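Local coordinates for protein isoaspartyl dipeptidase (Fervidobacterium islandicum, PDB 7CDH) that probably hydrolyses isoaspartyl dipeptides, acting as a zinc metallopeptidase of the amidohydrolase superfamily with a likely part in protein repair, at residues A[199-202]-A[203-207]; A[225-228]-A[229-233]. All blocks are in the same frame, centred on the assembly; numbering follows the deposited sequence.

Interaction 1 (A[199-202]-A[203-207]); sequences GKRG and IEYLF
I203, at the N-cap position, continues directly from the buried G202, and its side chain packs on V196, P222 and F238. Next, E204 closes the turn R201-E204 with its backbone, E204 N giving a hydrogen bond of 3.0 Å to R201 O (N-H...O 163°). The turn is of type II', and G202 at its second position has positive phi. The E204 side chain runs back over R201, OE2 reaching 3.7 Å from R201 CG, but this is a contact with a methylene, and the carboxylate and guanidinium planes are 69° apart. R201, with CG anti to its carbonyl carbon (chi1 -74°) and its chain bent at chi3, carries the charged end to a salt bridge with E214 of a neighbouring subunit. At Y205 a water bridges the two segments, accepting from Y205 N at 3.1 Å and donating to G202 O at 2.8 Å; the Y205 hydroxyl bonds P167 O. Two overlapping turns, type I from G199 to G202 and the type II' one, thus lead into helix 204-212, a strand-to-helix connection of the TIM barrel that follows strand 191-196 and its zinc ligand H195.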
ATOM      1  N   GLY A 199     -19.560 -31.631  -3.700  1.00 39.50           N
ATOM      2  CA  GLY A 199     -18.409 -32.307  -3.087  1.00 39.24           C
ATOM      3  C   GLY A 199     -18.803 -33.134  -1.870  1.00 39.36           C
ATOM      4  O   GLY A 199     -19.756 -32.762  -1.153  1.00 36.66           O
ATOM      5  N   LYS A 200     -18.040 -34.187  -1.596  1.00 42.84           N
ATOM      6  CA  LYS A 200     -18.380 -35.215  -0.578  1.00 46.87           C
ATOM      7  C   LYS A 200     -18.381 -34.577   0.808  1.00 42.51           C
ATOM      8  O   LYS A 200     -19.143 -35.023   1.639  1.00 51.23           O
ATOM      9  CB  LYS A 200     -17.450 -36.426  -0.698  1.00 52.93           C
ATOM     10  CG  LYS A 200     -17.833 -37.357  -1.843  1.00 62.68           C
ATOM     11  CD  LYS A 200     -16.945 -38.584  -1.944  1.00 76.66           C
ATOM     12  CE  LYS A 200     -16.544 -38.930  -3.367  1.00 85.18           C
ATOM     13  NZ  LYS A 200     -15.102 -39.271  -3.451  1.00 85.87           N
ATOM     14  N   ARG A 201     -17.599 -33.537   1.038  1.00 43.39           N
ATOM     15  CA  ARG A 201     -17.533 -32.865   2.358  1.00 39.78           C
ATOM     16  C   ARG A 201     -18.859 -32.163   2.695  1.00 38.00           C
ATOM     17  O   ARG A 201     -19.089 -31.924   3.873  1.00 45.16           O
ATOM     18  CB  ARG A 201     -16.349 -31.900   2.373  1.00 46.62           C
ATOM     19  CG  ARG A 201     -14.987 -32.579   2.468  1.00 52.70           C
ATOM     20  CD  ARG A 201     -13.817 -31.622   2.288  1.00 57.84           C
ATOM     21  NE  ARG A 201     -13.775 -31.070   0.932  1.00 66.46           N
ATOM     22  CZ  ARG A 201     -12.845 -30.237   0.452  1.00 66.59           C
ATOM     23  NH1 ARG A 201     -11.838 -29.859   1.221  1.00 63.07           N
ATOM     24  NH2 ARG A 201     -12.921 -29.795  -0.799  1.00 62.78           N
ATOM     25  N   GLY A 202     -19.726 -31.843   1.736  1.00 35.11           N
ATOM     26  CA  GLY A 202     -21.011 -31.158   2.017  1.00 32.96           C
ATOM     27  C   GLY A 202     -20.842 -29.995   2.995  1.00 35.65           C
ATOM     28  O   GLY A 202     -19.967 -29.172   2.749  1.00 36.03           O
ATOM     29  N   ILE A 203     -21.628 -29.955   4.084  1.00 39.25           N
ATOM     30  CA  ILE A 203     -21.610 -28.908   5.132  1.00 35.41           C
ATOM     31  C   ILE A 203     -20.863 -29.370   6.398  1.00 37.95           C
ATOM     32  O   ILE A 203     -21.159 -28.828   7.478  1.00 40.09           O
ATOM     33  CB  ILE A 203     -23.025 -28.400   5.445  1.00 39.47           C
ATOM     34  CG1 ILE A 203     -23.981 -29.485   5.952  1.00 40.73           C
ATOM     35  CG2 ILE A 203     -23.590 -27.644   4.240  1.00 41.21           C
ATOM     36  CD1 ILE A 203     -25.286 -28.924   6.564  1.00 36.29           C
ATOM     37  N   GLU A 204     -19.843 -30.217   6.268  1.00 37.56           N
ATOM     38  CA  GLU A 204     -18.838 -30.528   7.331  1.00 44.31           C
ATOM     39  C   GLU A 204     -18.430 -29.253   8.112  1.00 44.37           C
ATOM     40  O   GLU A 204     -18.553 -29.199   9.348  1.00 41.81           O
ATOM     41  CB  GLU A 204     -17.613 -31.142   6.661  1.00 52.52           C
ATOM     42  CG  GLU A 204     -16.909 -32.240   7.424  1.00 72.76           C
ATOM     43  CD  GLU A 204     -16.071 -33.101   6.473  1.00 89.53           C
ATOM     44  OE1 GLU A 204     -16.577 -34.187   6.021  1.00 87.99           O
ATOM     45  OE2 GLU A 204     -14.937 -32.663   6.131  1.00 76.74           O
ATOM     46  N   TYR A 205     -17.913 -28.238   7.434  1.00 43.81           N
ATOM     47  CA  TYR A 205     -17.393 -27.012   8.085  1.00 39.94           C
ATOM     48  C   TYR A 205     -18.458 -26.377   8.978  1.00 36.96           C
ATOM     49  O   TYR A 205     -18.067 -25.785   9.995  1.00 38.71           O
ATOM     50  CB  TYR A 205     -16.971 -25.998   7.025  1.00 43.18           C
ATOM     51  CG  TYR A 205     -15.657 -26.275   6.348  1.00 43.05           C
ATOM     52  CD1 TYR A 205     -14.738 -27.187   6.844  1.00 42.89           C
ATOM     53  CD2 TYR A 205     -15.311 -25.547   5.231  1.00 48.86           C
ATOM     54  CE1 TYR A 205     -13.513 -27.386   6.228  1.00 44.36           C
ATOM     55  CE2 TYR A 205     -14.093 -25.732   4.604  1.00 52.78           C
ATOM     56  CZ  TYR A 205     -13.189 -26.648   5.103  1.00 47.73           C
ATOM     57  OH  TYR A 205     -12.005 -26.780   4.452  1.00 43.48           O
ATOM     58  N   LEU A 206     -19.740 -26.452   8.601  1.00 35.32           N
ATOM     59  CA  LEU A 206     -20.830 -25.793   9.376  1.00 38.93           C
ATOM     60  C   LEU A 206     -20.981 -26.499  10.732  1.00 38.49           C
ATOM     61  O   LEU A 206     -21.093 -25.792  11.771  1.00 38.08           O
ATOM     62  CB  LEU A 206     -22.130 -25.744   8.569  1.00 37.99           C
ATOM     63  CG  LEU A 206     -22.250 -24.564   7.602  1.00 39.34           C
ATOM     64  CD1 LEU A 206     -21.203 -24.620   6.511  1.00 41.54           C
ATOM     65  CD2 LEU A 206     -23.623 -24.519   6.960  1.00 41.07           C
ATOM     66  N   PHE A 207     -20.905 -27.826  10.730  1.00 36.40           N
ATOM     67  CA  PHE A 207     -20.933 -28.668  11.949  1.00 39.39           C
ATOM     68  C   PHE A 207     -19.667 -28.390  12.760  1.00 41.15           C
ATOM     69  O   PHE A 207     -19.794 -28.272  14.015  1.00 43.16           O
ATOM     70  CB  PHE A 207     -21.114 -30.145  11.587  1.00 41.02           C
ATOM     71  CG  PHE A 207     -22.518 -30.481  11.144  1.00 42.66           C
ATOM     72  CD1 PHE A 207     -23.587 -30.327  12.008  1.00 44.11           C
ATOM     73  CD2 PHE A 207     -22.777 -30.952   9.870  1.00 43.69           C
ATOM     74  CE1 PHE A 207     -24.876 -30.629  11.603  1.00 45.01           C
ATOM     75  CE2 PHE A 207     -24.065 -31.264   9.474  1.00 44.07           C
ATOM     76  CZ  PHE A 207     -25.116 -31.079  10.333  1.00 41.63           C
TER
HETATM   77  O   HOH W   1     -18.042 -28.047   4.365  1.00 32.50           O

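Interaction 2 (A[225-228]-A[229-233]); sequences MSRS and RKLFE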
ATOM      1  N   MET A 225     -29.313 -26.791  -0.805  1.00 38.33           N
ATOM      2  CA  MET A 225     -29.409 -27.899   0.169  1.00 38.57           C
ATOM      3  C   MET A 225     -30.418 -28.972  -0.280  1.00 35.70           C
ATOM      4  O   MET A 225     -30.430 -29.985   0.367  1.00 37.13           O
ATOM      5  CB  MET A 225     -29.754 -27.322   1.536  1.00 34.04           C
ATOM      6  CG  MET A 225     -28.563 -26.565   2.089  1.00 35.91           C
ATOM      7  SD  MET A 225     -27.059 -27.568   2.214  1.00 34.80           S
ATOM      8  CE  MET A 225     -27.538 -28.712   3.508  1.00 39.92           C
ATOM      9  N   SER A 226     -31.105 -28.818  -1.418  1.00 35.29           N
ATOM     10  CA  SER A 226     -31.865 -29.914  -2.079  1.00 39.02           C
ATOM     11  C   SER A 226     -31.095 -30.481  -3.275  1.00 39.00           C
ATOM     12  O   SER A 226     -31.655 -31.248  -3.999  1.00 41.40           O
ATOM     13  CB  SER A 226     -33.270 -29.490  -2.466  1.00 38.70           C
ATOM     14  OG  SER A 226     -33.281 -28.429  -3.412  1.00 38.58           O
ATOM     15  N   ARG A 227     -29.824 -30.150  -3.454  1.00 45.59           N
ATOM     16  CA  ARG A 227     -29.004 -30.618  -4.604  1.00 42.78           C
ATOM     17  C   ARG A 227     -29.034 -32.157  -4.656  1.00 42.14           C
ATOM     18  O   ARG A 227     -29.052 -32.718  -5.746  1.00 42.60           O
ATOM     19  CB  ARG A 227     -27.613 -29.999  -4.444  1.00 48.16           C
ATOM     20  CG  ARG A 227     -26.526 -30.557  -5.345  1.00 55.24           C
ATOM     21  CD  ARG A 227     -25.135 -30.090  -4.925  1.00 55.51           C
ATOM     22  NE  ARG A 227     -24.992 -28.646  -4.929  1.00 53.79           N
ATOM     23  CZ  ARG A 227     -24.912 -27.897  -6.029  1.00 52.18           C
ATOM     24  NH1 ARG A 227     -24.801 -26.578  -5.935  1.00 51.79           N
ATOM     25  NH2 ARG A 227     -24.976 -28.463  -7.219  1.00 44.36           N
ATOM     26  N   SER A 228     -29.055 -32.831  -3.512  1.00 42.82           N
ATOM     27  CA  SER A 228     -29.154 -34.310  -3.419  1.00 41.83           C
ATOM     28  C   SER A 228     -29.893 -34.710  -2.137  1.00 45.74           C
ATOM     29  O   SER A 228     -29.877 -33.906  -1.157  1.00 44.16           O
ATOM     30  CB  SER A 228     -27.792 -34.934  -3.471  1.00 39.55           C
ATOM     31  OG  SER A 228     -27.168 -34.916  -2.197  1.00 42.53           O
ATOM     32  N   ARG A 229     -30.515 -35.896  -2.129  1.00 50.01           N
ATOM     33  CA  ARG A 229     -31.141 -36.447  -0.892  1.00 51.15           C
ATOM     34  C   ARG A 229     -30.067 -36.477   0.206  1.00 42.27           C
ATOM     35  O   ARG A 229     -30.383 -36.111   1.322  1.00 39.77           O
ATOM     36  CB  ARG A 229     -31.802 -37.828  -1.073  1.00 52.17           C
ATOM     37  CG  ARG A 229     -32.533 -38.287   0.188  1.00 63.83           C
ATOM     38  CD  ARG A 229     -33.482 -39.480   0.139  1.00 71.29           C
ATOM     39  NE  ARG A 229     -34.758 -39.192  -0.514  1.00 79.79           N
ATOM     40  CZ  ARG A 229     -35.041 -39.444  -1.803  1.00 82.94           C
ATOM     41  NH1 ARG A 229     -34.144 -39.993  -2.607  1.00 76.30           N
ATOM     42  NH2 ARG A 229     -36.231 -39.139  -2.294  1.00 85.23           N
ATOM     43  N   LYS A 230     -28.841 -36.898  -0.100  1.00 43.89           N
ATOM     44  CA  LYS A 230     -27.781 -37.051   0.928  1.00 48.81           C
ATOM     45  C   LYS A 230     -27.489 -35.664   1.536  1.00 46.32           C
ATOM     46  O   LYS A 230     -27.469 -35.535   2.785  1.00 43.81           O
ATOM     47  CB  LYS A 230     -26.566 -37.761   0.326  1.00 52.63           C
ATOM     48  CG  LYS A 230     -25.477 -38.109   1.334  1.00 64.26           C
ATOM     49  CD  LYS A 230     -24.603 -39.311   0.952  1.00 74.08           C
ATOM     50  CE  LYS A 230     -23.173 -39.205   1.450  1.00 80.87           C
ATOM     51  NZ  LYS A 230     -22.268 -38.613   0.431  1.00 93.04           N
ATOM     52  N   LEU A 231     -27.338 -34.628   0.712  1.00 42.11           N
ATOM     53  CA  LEU A 231     -27.092 -33.264   1.246  1.00 42.56           C
ATOM     54  C   LEU A 231     -28.310 -32.787   2.043  1.00 39.69           C
ATOM     55  O   LEU A 231     -28.119 -32.148   3.114  1.00 42.08           O
ATOM     56  CB  LEU A 231     -26.772 -32.278   0.121  1.00 40.12           C
ATOM     57  CG  LEU A 231     -26.387 -30.885   0.594  1.00 38.79           C
ATOM     58  CD1 LEU A 231     -25.337 -30.950   1.695  1.00 40.87           C
ATOM     59  CD2 LEU A 231     -25.908 -30.052  -0.570  1.00 42.70           C
ATOM     60  N   PHE A 232     -29.518 -33.021   1.542  1.00 37.33           N
ATOM     61  CA  PHE A 232     -30.741 -32.541   2.228  1.00 38.15           C
ATOM     62  C   PHE A 232     -30.879 -33.216   3.595  1.00 37.77           C
ATOM     63  O   PHE A 232     -31.252 -32.510   4.577  1.00 41.63           O
ATOM     64  CB  PHE A 232     -31.981 -32.712   1.365  1.00 39.76           C
ATOM     65  CG  PHE A 232     -33.219 -32.263   2.080  1.00 41.03           C
ATOM     66  CD1 PHE A 232     -33.418 -30.921   2.350  1.00 41.61           C
ATOM     67  CD2 PHE A 232     -34.150 -33.189   2.543  1.00 42.77           C
ATOM     68  CE1 PHE A 232     -34.573 -30.498   2.997  1.00 47.17           C
ATOM     69  CE2 PHE A 232     -35.284 -32.763   3.211  1.00 42.88           C
ATOM     70  CZ  PHE A 232     -35.506 -31.422   3.420  1.00 44.16           C
ATOM     71  N   GLU A 233     -30.504 -34.486   3.723  1.00 38.68           N
ATOM     72  CA  GLU A 233     -30.584 -35.147   5.049  1.00 45.11           C
ATOM     73  C   GLU A 233     -29.460 -34.605   5.967  1.00 40.59           C
ATOM     74  O   GLU A 233     -29.755 -34.367   7.150  1.00 37.38           O
ATOM     75  CB  GLU A 233     -30.876 -36.649   4.880  1.00 55.67           C
ATOM     76  CG  GLU A 233     -29.796 -37.512   4.250  1.00 77.22           C
ATOM     77  CD  GLU A 233     -30.250 -38.953   3.977  1.00 92.76           C
ATOM     78  OE1 GLU A 233     -29.458 -39.915   4.247  1.00 78.14           O
ATOM     79  OE2 GLU A 233     -31.409 -39.125   3.498  1.00100.60           O
TER
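S228 and F232 are joined by the first i to i+4 hydrogen bond of helix 229-240, F232 N to S228 O at 2.9 Å with an N-H...O angle of 161°. The S228 side chain caps the same turn: OG, set between the backbone N and the carbonyl carbon (chi1 83°), accepts from L231 N at 2.9 Å along a nearly straight N-H...O line of 170°. S228 is thus a serine N-cap, its hydroxyl oxygen satisfying an amide of the first helical turn, and the CB of K230 packs beside OG.

This is the start of a helix in the TIM barrel, reached from strand 220-223 through H224, a zinc ligand directly before M225. The apolar part of the contact is M225 against L231, whose side chains cross at about a right angle. Bent at chi2 and chi3, the methionine chain brings CE to 3.6 Å from L231 CD1, and SD lies 3.8 Å from L231 CG. From the loop side, R227 CB approaches L231 CD2 at 4.2 Å. At L231, an alanine would still offer its amide to S228 OG, but M225 SD and CE would probably lose this neighbour and be freer to turn.

F232 meets the loop differently: M225 O lies at the edge of its ring, in the ring plane, 3.7 Å from F232 CD1, while the F232 side chain packs on I245, L247 and A267. The charged ends lead elsewhere: R229 forms a salt bridge with E261, and R227 NE bonds V196 O; the R227 side chain touches H195, and its nearest atom is about 6 Å from a zinc ion.

How the interactions relate
Along the chain the two contacts come in series, neither enclosing nor crossing the other. Interaction 1 closes the short loop between strand 191-196 and helix 204-212; the chain then returns through strand 220-223, which pairs in parallel with 191-196, and interaction 2 shapes the loop into helix 229-240. Both are strand-to-helix junctions of the TIM barrel, following the zinc ligands H195 and H224. Their centres lie 12 Å apart, and they meet where I203 CD1 packs on M225 CE at 3.8 Å. A second tie is polar: Q234, on helix 229-240, accepts a hydrogen bond from I203 N through its side chain.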